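Local coordinates for protein heme peroxidase (Bacteroides thetaiotaomicron, PDB 2GVK) that probably acts as a heme-dependent dye-decolorizing peroxidase, using hydrogen peroxide to oxidise dyes and other organic substrates, at residues Val198-Leu203 with Glu209-Arg214; Lys151-Phe156 with Gly257-Tyr262; Asp74-Leu79 with Leu303-Ser308; Pro81-Pro86 with Leu312-Glu317; Thr236-Asp241 with Thr273-Glu278. All blocks are in the same frame, centred on the assembly; numbering follows the deposited sequence. Where two conformers were deposited one is given.

Contact 1 of 5, residues Val198-Leu203 with Glu209-Arg214; sequences VAWNAL and EKVIGR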
# COMPACT_ATOMS: atom_id res chain seq x y z
N VAL A 198 16.73 -32.07 4.31
CA VAL A 198 16.25 -33.35 3.83
C VAL A 198 15.71 -34.19 4.99
O VAL A 198 14.59 -34.68 4.94
CB VAL A 198 17.35 -34.11 3.06
CG1 VAL A 198 16.91 -35.51 2.76
CG2 VAL A 198 17.69 -33.36 1.77
N ALA A 199 16.46 -34.24 6.09
CA ALA A 199 16.01 -34.97 7.26
C ALA A 199 14.76 -34.32 7.88
O ALA A 199 13.85 -35.01 8.32
CB ALA A 199 17.09 -35.04 8.26
N TRP A 200 14.75 -32.98 7.93
CA TRP A 200 13.62 -32.24 8.50
C TRP A 200 12.34 -32.49 7.73
O TRP A 200 11.29 -32.76 8.31
CB TRP A 200 13.93 -30.75 8.51
CG TRP A 200 12.82 -29.90 9.01
CD1 TRP A 200 12.07 -29.04 8.29
CD2 TRP A 200 12.33 -29.83 10.37
NE1 TRP A 200 11.13 -28.45 9.09
CE2 TRP A 200 11.29 -28.89 10.38
CE3 TRP A 200 12.67 -30.47 11.57
CZ2 TRP A 200 10.59 -28.55 11.55
CZ3 TRP A 200 11.97 -30.14 12.73
CH2 TRP A 200 10.94 -29.20 12.71
N ASN A 201 12.44 -32.43 6.40
CA ASN A 201 11.28 -32.57 5.55
C ASN A 201 10.75 -34.02 5.54
O ASN A 201 9.61 -34.27 5.20
CB ASN A 201 11.61 -32.11 4.11
CG ASN A 201 11.70 -30.58 3.97
OD1 ASN A 201 11.10 -29.84 4.74
ND2 ASN A 201 12.35 -30.13 2.93
N ALA A 202 11.58 -34.96 5.97
CA ALA A 202 11.17 -36.35 6.06
C ALA A 202 10.30 -36.62 7.30
O ALA A 202 9.67 -37.69 7.41
CB ALA A 202 12.40 -37.27 6.05
N LEU A 203 10.32 -35.69 8.26
CA LEU A 203 9.49 -35.80 9.48
C LEU A 203 8.05 -35.46 9.20
O LEU A 203 7.77 -34.44 8.58
CB LEU A 203 9.99 -34.84 10.56
CG LEU A 203 11.21 -35.20 11.35
CD1 LEU A 203 11.50 -34.07 12.34
CD2 LEU A 203 11.02 -36.54 12.09
N GLU A 209 6.16 -30.73 15.00
CA GLU A 209 5.53 -29.94 16.06
C GLU A 209 6.09 -30.28 17.45
O GLU A 209 6.20 -29.40 18.32
CB GLU A 209 4.02 -30.13 16.03
CG GLU A 209 3.37 -29.50 14.80
CD GLU A 209 1.88 -29.74 14.72
OE1 GLU A 209 1.41 -30.77 15.25
OE2 GLU A 209 1.19 -28.93 14.05
N LYS A 210 6.47 -31.54 17.63
CA LYS A 210 7.07 -31.99 18.90
C LYS A 210 8.49 -31.50 19.04
O LYS A 210 8.97 -31.28 20.14
CB LYS A 210 7.02 -33.50 19.00
CG LYS A 210 5.59 -34.01 19.19
CD LYS A 210 5.52 -35.43 19.53
CE LYS A 210 4.06 -35.84 19.74
NZ LYS A 210 3.30 -34.79 20.57
N VAL A 211 9.18 -31.34 17.91
CA VAL A 211 10.52 -30.75 17.92
C VAL A 211 10.48 -29.23 18.28
O VAL A 211 11.32 -28.73 19.01
CB VAL A 211 11.23 -30.94 16.54
CG1 VAL A 211 12.55 -30.18 16.52
CG2 VAL A 211 11.43 -32.41 16.25
N ILE A 212 9.46 -28.53 17.78
CA ILE A 212 9.37 -27.09 17.93
C ILE A 212 8.63 -26.70 19.22
O ILE A 212 9.08 -25.83 19.96
CB ILE A 212 8.67 -26.45 16.72
CG1 ILE A 212 9.45 -26.74 15.43
CG2 ILE A 212 8.49 -24.94 16.93
CD1 ILE A 212 10.88 -26.25 15.44
N GLY A 213 7.53 -27.39 19.49
CA GLY A 213 6.69 -27.08 20.65
C GLY A 213 5.48 -26.19 20.34
O GLY A 213 4.81 -25.72 21.26
N ARG A 214 5.22 -25.95 19.05
CA ARG A 214 4.05 -25.19 18.61
C ARG A 214 3.43 -25.88 17.41
O ARG A 214 4.09 -26.67 16.73
CB ARG A 214 4.43 -23.73 18.23
CG ARG A 214 5.32 -23.01 19.24
CD ARG A 214 5.54 -21.56 18.87
NE ARG A 214 4.32 -20.78 19.04
CZ ARG A 214 4.00 -20.12 20.16
NH1 ARG A 214 4.82 -20.11 21.20
NH2 ARG A 214 2.85 -19.45 20.22
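Trp200 pushes the outer edge of its indole against Val211 and Ile212, joining two consecutive helices, 197-201 and 205-212, in the C-terminal half of the dye-decolorizing peroxidase fold. The bump is the benzo edge of the tryptophan, and the hollow is the groove between two neighbouring branched side chains. CZ3 of Trp200 lies 3.8 Å from Val211 CG1, and the CB of that valine sits in the plane of the indole, which shows an edge-on approach. One atom further round the ring, Trp200 CH2 is 4.0 Å from Ile212 CG1 and equally near its CD1, so the isoleucine closes the other flank. The indole gets this far because CG is anti to the backbone N (chi1 177°); the side chain sets off to one side, and only the far end of the ring reaches the second helix. At the valine the two side chains run past each other in opposite directions, whereas at the isoleucine they cross at nearly a right angle. Leu203 adds a looser touch on Val211, though it has alternate positions and this is less certain. An alanine at Trp200 would probably leave the groove between Val211 and Ile212 unfilled and Ile154 O without its N-H donor. That donor is the indole NE1, on the pyrrole side of the ring, hydrogen-bonded to Ile154 O while the benzo edge meets the helix.

Contact 2 of 5, residues Lys151-Phe156 with Gly257-Tyr262; sequences KAIIGF and GEYGTY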
# COMPACT_ATOMS: atom_id res chain seq x y z
N LYS A 151 7.72 -16.87 9.14
CA LYS A 151 8.21 -18.23 9.33
C LYS A 151 9.72 -18.29 9.32
O LYS A 151 10.39 -17.57 8.57
CB LYS A 151 7.68 -19.16 8.23
CG LYS A 151 6.18 -19.31 8.19
CD LYS A 151 5.77 -20.33 7.14
CE LYS A 151 4.30 -20.17 6.69
NZ LYS A 151 3.33 -20.26 7.82
N ALA A 152 10.26 -19.15 10.17
CA ALA A 152 11.62 -19.58 10.03
C ALA A 152 11.70 -20.50 8.80
O ALA A 152 10.68 -20.97 8.29
CB ALA A 152 12.08 -20.31 11.29
N ILE A 153 12.89 -20.76 8.35
CA ILE A 153 13.08 -21.48 7.10
C ILE A 153 12.61 -22.96 7.22
O ILE A 153 12.34 -23.61 6.21
CB ILE A 153 14.56 -21.37 6.66
CG1 ILE A 153 14.70 -21.58 5.13
CG2 ILE A 153 15.43 -22.32 7.45
CD1 ILE A 153 16.03 -21.13 4.60
N ILE A 154 12.47 -23.44 8.45
CA ILE A 154 11.91 -24.79 8.72
C ILE A 154 10.36 -24.82 8.66
O ILE A 154 9.74 -25.84 8.94
CB ILE A 154 12.38 -25.32 10.10
CG1 ILE A 154 12.08 -24.27 11.18
CG2 ILE A 154 13.83 -25.65 10.04
CD1 ILE A 154 11.92 -24.82 12.52
N GLY A 155 9.74 -23.68 8.35
CA GLY A 155 8.31 -23.63 8.03
C GLY A 155 7.39 -23.40 9.20
O GLY A 155 6.20 -23.62 9.09
N PHE A 156 7.97 -23.01 10.33
CA PHE A 156 7.22 -22.68 11.51
C PHE A 156 7.40 -21.21 11.79
O PHE A 156 8.48 -20.69 11.67
CB PHE A 156 7.76 -23.48 12.72
CG PHE A 156 7.23 -24.86 12.81
CD1 PHE A 156 7.68 -25.86 11.95
CD2 PHE A 156 6.29 -25.19 13.77
CE1 PHE A 156 7.21 -27.15 12.06
CE2 PHE A 156 5.83 -26.49 13.88
CZ PHE A 156 6.26 -27.45 13.00
N GLY A 257 21.62 -26.41 -2.34
CA GLY A 257 20.93 -27.12 -1.28
C GLY A 257 21.26 -26.59 0.11
O GLY A 257 21.18 -27.32 1.09
N GLU A 258 21.60 -25.30 0.19
CA GLU A 258 22.02 -24.67 1.46
C GLU A 258 20.88 -23.89 2.07
O GLU A 258 20.41 -22.92 1.48
CB GLU A 258 23.22 -23.72 1.23
CG GLU A 258 23.67 -22.97 2.51
CD GLU A 258 24.59 -21.75 2.22
OE1 GLU A 258 24.91 -21.50 1.04
OE2 GLU A 258 24.98 -21.07 3.19
N TYR A 259 20.45 -24.31 3.26
CA TYR A 259 19.35 -23.67 3.97
C TYR A 259 19.81 -23.37 5.38
O TYR A 259 20.34 -24.27 6.07
CB TYR A 259 18.14 -24.58 4.04
CG TYR A 259 17.56 -24.94 2.69
CD1 TYR A 259 18.11 -25.96 1.94
CD2 TYR A 259 16.44 -24.30 2.21
CE1 TYR A 259 17.60 -26.28 0.70
CE2 TYR A 259 15.90 -24.64 0.98
CZ TYR A 259 16.49 -25.64 0.24
OH TYR A 259 15.96 -25.95 -1.01
N GLY A 260 19.61 -22.14 5.81
CA GLY A 260 20.07 -21.74 7.14
C GLY A 260 19.18 -20.75 7.88
O GLY A 260 18.23 -20.20 7.34
N THR A 261 19.48 -20.62 9.17
CA THR A 261 18.86 -19.64 10.04
C THR A 261 19.97 -18.80 10.64
O THR A 261 20.96 -19.33 11.18
CB THR A 261 18.10 -20.34 11.19
OG1 THR A 261 16.94 -20.98 10.68
CG2 THR A 261 17.69 -19.33 12.24
N TYR A 262 19.84 -17.48 10.53
CA TYR A 262 20.75 -16.58 11.19
C TYR A 262 20.11 -16.12 12.48
O TYR A 262 19.14 -15.35 12.47
CB TYR A 262 21.10 -15.38 10.27
CG TYR A 262 22.40 -14.68 10.64
CD1 TYR A 262 22.48 -13.87 11.77
CD2 TYR A 262 23.56 -14.84 9.87
CE1 TYR A 262 23.65 -13.27 12.13
CE2 TYR A 262 24.74 -14.23 10.23
CZ TYR A 262 24.78 -13.45 11.38
OH TYR A 262 25.94 -12.80 11.77
O HOH W 1 15.03 -19.33 9.61
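Ile153 meets Tyr259, Gly260 and Thr261 from the corner of a type I beta turn, Ala152 to Gly155, which docks on strand 258-267 of the main antiparallel sheet. Gly155 also opens the Gly-X-X-Asp-Gly sequence characteristic of dye-decolorizing peroxidases. The turn is closed by Gly155 N bonding to Ala152 O at 2.9 Å; a further bond, Ala152 N to Phe156 O, ties its base, while Gly155 takes a positive phi.

The apolar contacts belong to Ile153. Its chi1 of -157° sets CG1 anti to the backbone N and CG2 between N and the carbonyl carbon, which spreads the two branches along the strand. Both branches close on the same carbonyl oxygen: CG2 is 3.5 Å and CD1 3.6 Å from Gly260 O. CD1 continues to the edge of the Tyr259 ring, 4.0 Å from CD2 and near the ring plane, while CG2 passes alongside Thr261 OG1. Gly260 takes part through its backbone alone, its carbonyl oxygen and its N. Phe122 of the second subunit also packs on Ile153.

The polar contacts are indirect or lead outward, for no hydrogen bond links the two segments directly. One water accepts from Ile153 N at 2.9 Å and is also hydrogen-bonded to Thr261 OG1 at 2.7 Å, and this hydroxyl has His195 NE2 as another partner. Tyr259 sends its OH across the subunit interface, where it is hydrogen-bonded to OD2 of Asp129 of the second subunit.

Contact 3 of 5, residues Asp74-Leu79 with Leu303-Ser308; sequences DAWTRL and LFFVPS. With EDO (1,2-ethanediol), chain I.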
# COMPACT_ATOMS: atom_id res chain seq x y z
N ASP A 74 37.22 -8.21 22.49
CA ASP A 74 38.61 -7.80 22.29
C ASP A 74 38.69 -6.46 21.58
O ASP A 74 39.51 -5.60 21.94
CB ASP A 74 39.38 -8.85 21.48
CG ASP A 74 39.70 -10.11 22.27
OD1 ASP A 74 39.48 -10.14 23.52
OD2 ASP A 74 40.19 -11.07 21.65
N ALA A 75 37.84 -6.29 20.55
CA ALA A 75 37.82 -5.05 19.77
C ALA A 75 37.49 -3.85 20.63
O ALA A 75 38.08 -2.77 20.46
CB ALA A 75 36.80 -5.18 18.63
N TRP A 76 36.54 -4.01 21.54
CA TRP A 76 36.14 -2.91 22.42
C TRP A 76 37.35 -2.39 23.21
O TRP A 76 37.59 -1.20 23.26
CB TRP A 76 35.05 -3.37 23.39
CG TRP A 76 34.63 -2.29 24.36
CD1 TRP A 76 35.19 -2.02 25.60
CD2 TRP A 76 33.66 -1.28 24.14
NE1 TRP A 76 34.57 -0.93 26.16
CE2 TRP A 76 33.63 -0.45 25.29
CE3 TRP A 76 32.75 -1.02 23.11
CZ2 TRP A 76 32.75 0.64 25.42
CZ3 TRP A 76 31.91 0.10 23.23
CH2 TRP A 76 31.92 0.90 24.38
N THR A 77 38.11 -3.30 23.79
CA THR A 77 39.25 -2.93 24.60
C THR A 77 40.37 -2.32 23.74
O THR A 77 41.03 -1.36 24.15
CB THR A 77 39.75 -4.14 25.42
OG1 THR A 77 38.81 -4.39 26.47
CG2 THR A 77 41.10 -3.88 26.02
N ARG A 78 40.55 -2.82 22.53
CA ARG A 78 41.53 -2.25 21.61
C ARG A 78 41.16 -0.82 21.20
O ARG A 78 42.00 0.09 21.24
CB ARG A 78 41.66 -3.09 20.36
CG ARG A 78 42.54 -2.41 19.32
CD ARG A 78 42.59 -3.12 18.02
NE ARG A 78 43.26 -2.29 17.00
CZ ARG A 78 43.40 -2.64 15.74
NH1 ARG A 78 42.96 -3.82 15.33
NH2 ARG A 78 44.01 -1.83 14.88
N LEU A 79 39.90 -0.63 20.81
CA LEU A 79 39.46 0.65 20.29
C LEU A 79 39.29 1.70 21.36
O LEU A 79 39.58 2.88 21.12
CB LEU A 79 38.11 0.49 19.56
CG LEU A 79 38.10 -0.36 18.28
CD1 LEU A 79 36.71 -0.79 17.93
CD2 LEU A 79 38.75 0.44 17.13
N LEU A 303 29.67 -12.81 20.47
CA LEU A 303 29.02 -11.78 21.30
C LEU A 303 29.51 -10.38 20.92
O LEU A 303 30.71 -10.15 20.77
CB LEU A 303 29.30 -12.04 22.80
CG LEU A 303 28.81 -10.97 23.78
CD1 LEU A 303 27.31 -10.88 23.78
CD2 LEU A 303 29.32 -11.28 25.20
N PHE A 304 28.58 -9.45 20.82
CA PHE A 304 28.89 -8.04 20.61
C PHE A 304 28.13 -7.16 21.60
O PHE A 304 27.05 -7.50 22.05
CB PHE A 304 28.52 -7.58 19.17
CG PHE A 304 29.16 -8.40 18.06
CD1 PHE A 304 28.56 -9.58 17.61
CD2 PHE A 304 30.30 -7.96 17.43
CE1 PHE A 304 29.11 -10.30 16.55
CE2 PHE A 304 30.89 -8.72 16.40
CZ PHE A 304 30.29 -9.89 15.98
N PHE A 305 28.72 -6.02 21.90
CA PHE A 305 28.09 -5.00 22.69
C PHE A 305 27.61 -3.87 21.79
O PHE A 305 28.39 -3.29 21.02
CB PHE A 305 29.07 -4.44 23.76
CG PHE A 305 28.55 -3.24 24.46
CD1 PHE A 305 27.40 -3.30 25.21
CD2 PHE A 305 29.22 -2.03 24.37
CE1 PHE A 305 26.90 -2.17 25.86
CE2 PHE A 305 28.73 -0.89 25.02
CZ PHE A 305 27.59 -0.96 25.77
N VAL A 306 26.33 -3.55 21.92
CA VAL A 306 25.67 -2.54 21.17
C VAL A 306 25.42 -1.31 22.08
O VAL A 306 24.52 -1.33 22.93
CB VAL A 306 24.32 -3.07 20.66
CG1 VAL A 306 23.54 -1.98 19.87
CG2 VAL A 306 24.51 -4.30 19.84
N PRO A 307 26.25 -0.27 21.95
CA PRO A 307 26.12 0.87 22.88
C PRO A 307 24.88 1.71 22.63
O PRO A 307 24.34 1.70 21.54
CB PRO A 307 27.41 1.70 22.61
CG PRO A 307 27.93 1.24 21.33
CD PRO A 307 27.37 -0.11 21.01
N SER A 308 24.43 2.44 23.64
CA SER A 308 23.41 3.43 23.44
C SER A 308 23.91 4.43 22.39
O SER A 308 25.11 4.54 22.16
CB SER A 308 23.12 4.16 24.74
OG SER A 308 24.21 4.99 25.10
C1 EDO I . 37.00 -11.62 20.33
O1 EDO I . 36.65 -10.97 21.56
C2 EDO I . 35.74 -12.11 19.57
O2 EDO I . 34.86 -11.01 19.27
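Trp76 and Phe305 form a T-shaped pair, the edge of the phenylalanine directed at one face of the six-membered ring of the tryptophan. The planes stand at 84° and the ring centroids are 5.2 Å apart, which is the evidence for edge-to-face packing. Phe305 CD2 comes to 3.6 Å from Trp76 CZ3, and beside it Phe305 CE2 is 3.7 Å from Trp76 CH2, so one whole C-C side of the phenyl ring is pressed on the indole. In both residues CG is anti to the backbone N (chi1 178° and 171°), which extends each ring from its own backbone into the gap. Both residues are buried, and the backbone N of Pro307 lies above one face of the Phe305 ring.

The rest of the helical segment is looser: Asp74 before the tryptophan, and Thr77 and Arg78 after it, are exposed. At Asp74 a 1,2-ethanediol, probably from the crystallisation liquor, receives a hydrogen bond from Asp74 N to its O1 at 3.0 Å. The same molecule is also hydrogen-bonded to Thr91 OG1 and Gly107 O.

In the fold, helix 73-79 is thus laid against the end of strand 296-306, where Phe305 is backbone-bonded to Phe71 of the adjoining strand 66-72. Phe80 adds a second edge-to-face partner to Trp76, and Leu311 of helix 309-315 packs against the same indole.

Contact 4 of 5, residues Pro81-Pro86 with Leu312-Glu317; sequences PDKGKP and LGELGE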
# COMPACT_ATOMS: atom_id res chain seq x y z
N PRO A 81 40.15 1.85 25.11
CA PRO A 81 40.78 1.40 26.37
C PRO A 81 40.36 2.18 27.63
O PRO A 81 40.50 1.66 28.74
CB PRO A 81 42.27 1.62 26.10
CG PRO A 81 42.32 2.63 25.02
CD PRO A 81 41.14 2.36 24.16
N ASP A 82 39.86 3.39 27.48
CA ASP A 82 39.59 4.24 28.64
C ASP A 82 38.10 4.47 28.90
O ASP A 82 37.74 5.26 29.77
CB ASP A 82 40.31 5.58 28.49
CG ASP A 82 41.82 5.47 28.74
OD1 ASP A 82 42.37 4.35 28.62
OD2 ASP A 82 42.44 6.48 29.08
N LYS A 83 37.25 3.71 28.24
CA LYS A 83 35.80 3.90 28.32
C LYS A 83 35.14 2.96 29.31
O LYS A 83 33.90 2.96 29.45
CB LYS A 83 35.17 3.72 26.93
CG LYS A 83 35.36 4.91 26.02
CD LYS A 83 34.47 6.09 26.44
CE LYS A 83 34.58 7.25 25.43
NZ LYS A 83 35.89 7.95 25.53
N GLY A 84 35.94 2.18 30.02
CA GLY A 84 35.40 1.12 30.84
C GLY A 84 34.90 -0.01 29.96
O GLY A 84 35.12 -0.01 28.78
N LYS A 85 34.21 -0.97 30.55
CA LYS A 85 33.71 -2.11 29.79
C LYS A 85 32.45 -2.65 30.43
O LYS A 85 32.38 -2.75 31.64
CB LYS A 85 34.79 -3.20 29.72
CG LYS A 85 34.62 -4.21 28.59
CD LYS A 85 35.94 -4.94 28.31
CE LYS A 85 35.86 -5.84 27.08
NZ LYS A 85 37.13 -6.58 26.86
N PRO A 86 31.43 -2.98 29.61
CA PRO A 86 30.23 -3.59 30.16
C PRO A 86 30.56 -4.85 30.96
O PRO A 86 31.47 -5.59 30.59
CB PRO A 86 29.41 -3.93 28.92
CG PRO A 86 29.86 -2.95 27.91
CD PRO A 86 31.31 -2.73 28.16
N LEU A 312 27.71 5.78 21.81
CA LEU A 312 28.24 5.67 20.44
C LEU A 312 28.82 7.02 19.96
O LEU A 312 29.90 7.08 19.41
CB LEU A 312 27.15 5.20 19.50
CG LEU A 312 27.62 4.69 18.17
CD1 LEU A 312 28.57 3.51 18.33
CD2 LEU A 312 26.43 4.29 17.34
N GLY A 313 28.09 8.10 20.22
CA GLY A 313 28.57 9.43 19.88
C GLY A 313 29.87 9.77 20.59
O GLY A 313 30.78 10.38 20.00
N GLU A 314 29.96 9.43 21.88
CA GLU A 314 31.17 9.68 22.65
C GLU A 314 32.32 8.89 22.10
O GLU A 314 33.43 9.36 22.08
CB GLU A 314 30.97 9.30 24.11
CG GLU A 314 30.08 10.19 24.86
CD GLU A 314 29.97 9.79 26.32
OE1 GLU A 314 30.72 8.85 26.74
OE2 GLU A 314 29.17 10.42 27.06
N LEU A 315 32.05 7.65 21.71
CA LEU A 315 33.07 6.79 21.13
C LEU A 315 33.67 7.43 19.87
O LEU A 315 34.87 7.28 19.59
CB LEU A 315 32.50 5.41 20.79
CG LEU A 315 31.97 4.59 21.97
CD1 LEU A 315 31.36 3.28 21.45
CD2 LEU A 315 33.05 4.32 23.01
N GLY A 316 32.86 8.17 19.14
CA GLY A 316 33.31 8.74 17.87
C GLY A 316 34.07 10.05 17.97
O GLY A 316 34.61 10.53 17.00
N GLU A 317 34.11 10.63 19.17
CA GLU A 317 34.73 11.95 19.36
C GLU A 317 36.24 11.95 19.04
O GLU A 317 36.98 11.06 19.47
CB GLU A 317 34.50 12.42 20.78
CG GLU A 317 33.05 12.73 21.08
CD GLU A 317 32.84 13.20 22.51
OE1 GLU A 317 33.84 13.60 23.18
OE2 GLU A 317 31.67 13.20 22.97
O HOH W 2 35.16 10.22 23.76
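Lys83 lays its aliphatic chain across Leu315 on helix 309-315. Its CB already heads toward that helix, and the chain leads on to CG, 3.8 Å from Leu315 CD2. A bend at chi2 (-73°) then keeps the chain over the leucine: CD and CE are each 4.1 Å from the same methyl, Leu315 CD2, and CE comes equally near Glu314 O. A second bend, at chi4 (-72°), turns the ammonium group aside to a water. Lys83 NZ donates to this water at 3.0 Å, and the water in turn donates to Glu314 O at 2.6 Å. That carbonyl also accepts from Glu317 N, so two donors hold this oxygen. The carboxylates are not in contact with the ammonium; NZ is 5.4 Å from Glu314 OE1, so any attraction there is through space. An alanine at Lys83 would probably uncover the CD2 side of Leu315 and leave the bridging water without its donor. Beneath the lysine, Leu315 leans on Trp76 and Phe80, so the loop following helix 73-79 spans the gap between that helix and helix 309-315, near the chain terminus.

Contact 5 of 5, residues Thr236-Asp241 with Thr273-Glu278; sequences TNIGDD and TRRMLE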
# COMPACT_ATOMS: atom_id res chain seq x y z
N THR A 236 14.36 -23.32 25.36
CA THR A 236 14.90 -21.92 25.13
C THR A 236 14.16 -20.85 25.94
O THR A 236 14.61 -19.70 26.00
CB THR A 236 14.88 -21.50 23.66
OG1 THR A 236 13.52 -21.54 23.15
CG2 THR A 236 15.77 -22.40 22.83
N ASN A 237 13.00 -21.19 26.46
CA ASN A 237 12.28 -20.32 27.37
C ASN A 237 12.70 -20.71 28.74
O ASN A 237 12.20 -21.67 29.28
N ILE A 238 13.68 -19.99 29.30
CA ILE A 238 14.37 -20.48 30.50
C ILE A 238 13.60 -20.24 31.75
O ILE A 238 13.87 -20.87 32.75
CB ILE A 238 15.79 -19.88 30.64
CG1 ILE A 238 15.73 -18.37 30.88
CG2 ILE A 238 16.62 -20.19 29.41
CD1 ILE A 238 17.09 -17.77 31.20
N GLY A 239 12.60 -19.37 31.69
CA GLY A 239 11.69 -19.17 32.81
C GLY A 239 12.06 -17.99 33.67
O GLY A 239 13.00 -17.26 33.37
N ASP A 240 11.29 -17.80 34.76
CA ASP A 240 11.50 -16.68 35.73
C ASP A 240 11.44 -15.29 35.06
O ASP A 240 12.04 -14.33 35.55
CB ASP A 240 12.84 -16.84 36.48
CG ASP A 240 12.81 -18.01 37.49
OD1 ASP A 240 11.79 -18.77 37.53
OD2 ASP A 240 13.82 -18.17 38.25
N ASP A 241 10.65 -15.20 33.98
CA ASP A 241 10.54 -13.97 33.21
C ASP A 241 11.93 -13.42 32.80
O ASP A 241 12.20 -12.22 32.89
CB ASP A 241 9.77 -12.93 33.99
CG ASP A 241 9.11 -11.89 33.09
OD1 ASP A 241 8.77 -12.24 31.92
OD2 ASP A 241 8.93 -10.71 33.54
N THR A 273 20.96 -15.20 27.68
CA THR A 273 21.28 -15.85 26.42
C THR A 273 22.17 -17.07 26.66
O THR A 273 21.93 -18.14 26.10
CB THR A 273 22.00 -14.88 25.46
OG1 THR A 273 21.27 -13.66 25.40
CG2 THR A 273 22.13 -15.50 24.06
N ARG A 274 23.13 -16.92 27.55
CA ARG A 274 24.05 -18.01 27.81
C ARG A 274 23.33 -19.17 28.49
O ARG A 274 23.57 -20.32 28.15
CB ARG A 274 25.26 -17.57 28.64
CG ARG A 274 26.31 -18.68 28.70
CD ARG A 274 27.59 -18.32 29.41
NE ARG A 274 28.36 -19.55 29.68
CZ ARG A 274 29.14 -20.17 28.78
NH1 ARG A 274 29.35 -19.64 27.58
NH2 ARG A 274 29.76 -21.30 29.12
N ARG A 275 22.39 -18.87 29.38
CA ARG A 275 21.62 -19.93 30.03
C ARG A 275 20.75 -20.70 29.02
O ARG A 275 20.63 -21.92 29.09
CB ARG A 275 20.75 -19.37 31.15
CG ARG A 275 19.79 -20.38 31.78
CD ARG A 275 19.65 -20.26 33.29
NE ARG A 275 20.94 -20.31 33.97
CZ ARG A 275 21.07 -20.34 35.29
NH1 ARG A 275 20.00 -20.33 36.08
NH2 ARG A 275 22.28 -20.39 35.84
N MSE A 276 20.17 -19.96 28.08
CA MSE A 276 19.40 -20.54 26.98
C MSE A 276 20.30 -21.49 26.18
O MSE A 276 19.92 -22.62 25.88
CB MSE A 276 18.88 -19.41 26.07
CG MSE A 276 18.07 -19.88 24.90
SE MSE A 276 17.82 -18.45 23.59
CE MSE A 276 19.61 -18.52 22.74
N LEU A 277 21.50 -21.03 25.84
CA LEU A 277 22.45 -21.84 25.10
C LEU A 277 22.85 -23.09 25.89
O LEU A 277 23.01 -24.16 25.31
CB LEU A 277 23.69 -21.03 24.74
CG LEU A 277 23.48 -19.92 23.72
CD1 LEU A 277 24.68 -19.00 23.69
CD2 LEU A 277 23.22 -20.48 22.34
N GLU A 278 23.07 -22.94 27.19
CA GLU A 278 23.36 -24.13 28.05
C GLU A 278 22.20 -25.14 27.96
O GLU A 278 22.42 -26.34 27.76
CB GLU A 278 23.57 -23.72 29.48
CG GLU A 278 24.89 -23.00 29.74
CD GLU A 278 25.00 -22.48 31.19
OE1 GLU A 278 24.05 -22.70 31.99
OE2 GLU A 278 26.02 -21.82 31.52
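Arg275 and Met276 of helix 270-281 receive Ile238 and Thr236 from the loop ahead of strand 245-253. Thr273, first in the sequence, points away from this loop, against Phe189 of strand 186-195. Arg274 follows, its guanidinium NH1 hydrogen-bonded to Ser93 O.

Arg275 makes the first contact, through its aliphatic part: CG is 3.8 Å from Ile238 CD1, with CB and CD little further, and the two side chains cross at about a right angle.

Met276, built as selenomethionine in two side-chain positions, one described here, touches two residues. Ile238 CG2 rests on its backbone, 3.7 Å from Met276 CA, because the isoleucine turns CG2 anti to its carbonyl carbon. In this conformer Met276 CG is 3.6 Å from Thr236 O and 3.8 Å from Thr236 CB, the two side chains lying side by side; Thr236 OG1 is hydrogen-bonded to His232 O. Leu277 again points away, onto Phe189 and Gln191; Glu278 OE2 makes a long salt bridge, 3.7 Å, back to Arg274 NE in its given conformer.

A helix packed by Thr273 and Leu277 on an antiparallel sheet, with Arg275 directed at the loop and Met276 alongside it, recalls the ferredoxin-like alpha+beta domains of the dimeric alpha-beta barrel clan.

In the fold
Contacts 1, 2 and 5 lie within the C-terminal half of the protein, while contacts 3 and 4 join N-terminal residues to the end of the chain. Contacts 1 and 2 adjoin, with centres 12 Å apart and side-chain packing between Ile212 and Ile154; contacts 3 and 4 adjoin with centres 9 Å apart, Thr77 OG1 bonding to Lys85 NZ. The two pairs stand on opposite sides of the chain centre. Contacts 2 and 3 both reach the eight-stranded antiparallel sheet, which links the halves. Along the chain, contact 1 nests inside contact 2 and contact 2 crosses contact 5; pairing of 74-79 with 303-308 closes a loop containing these three, and contacts 3 and 4 themselves cross.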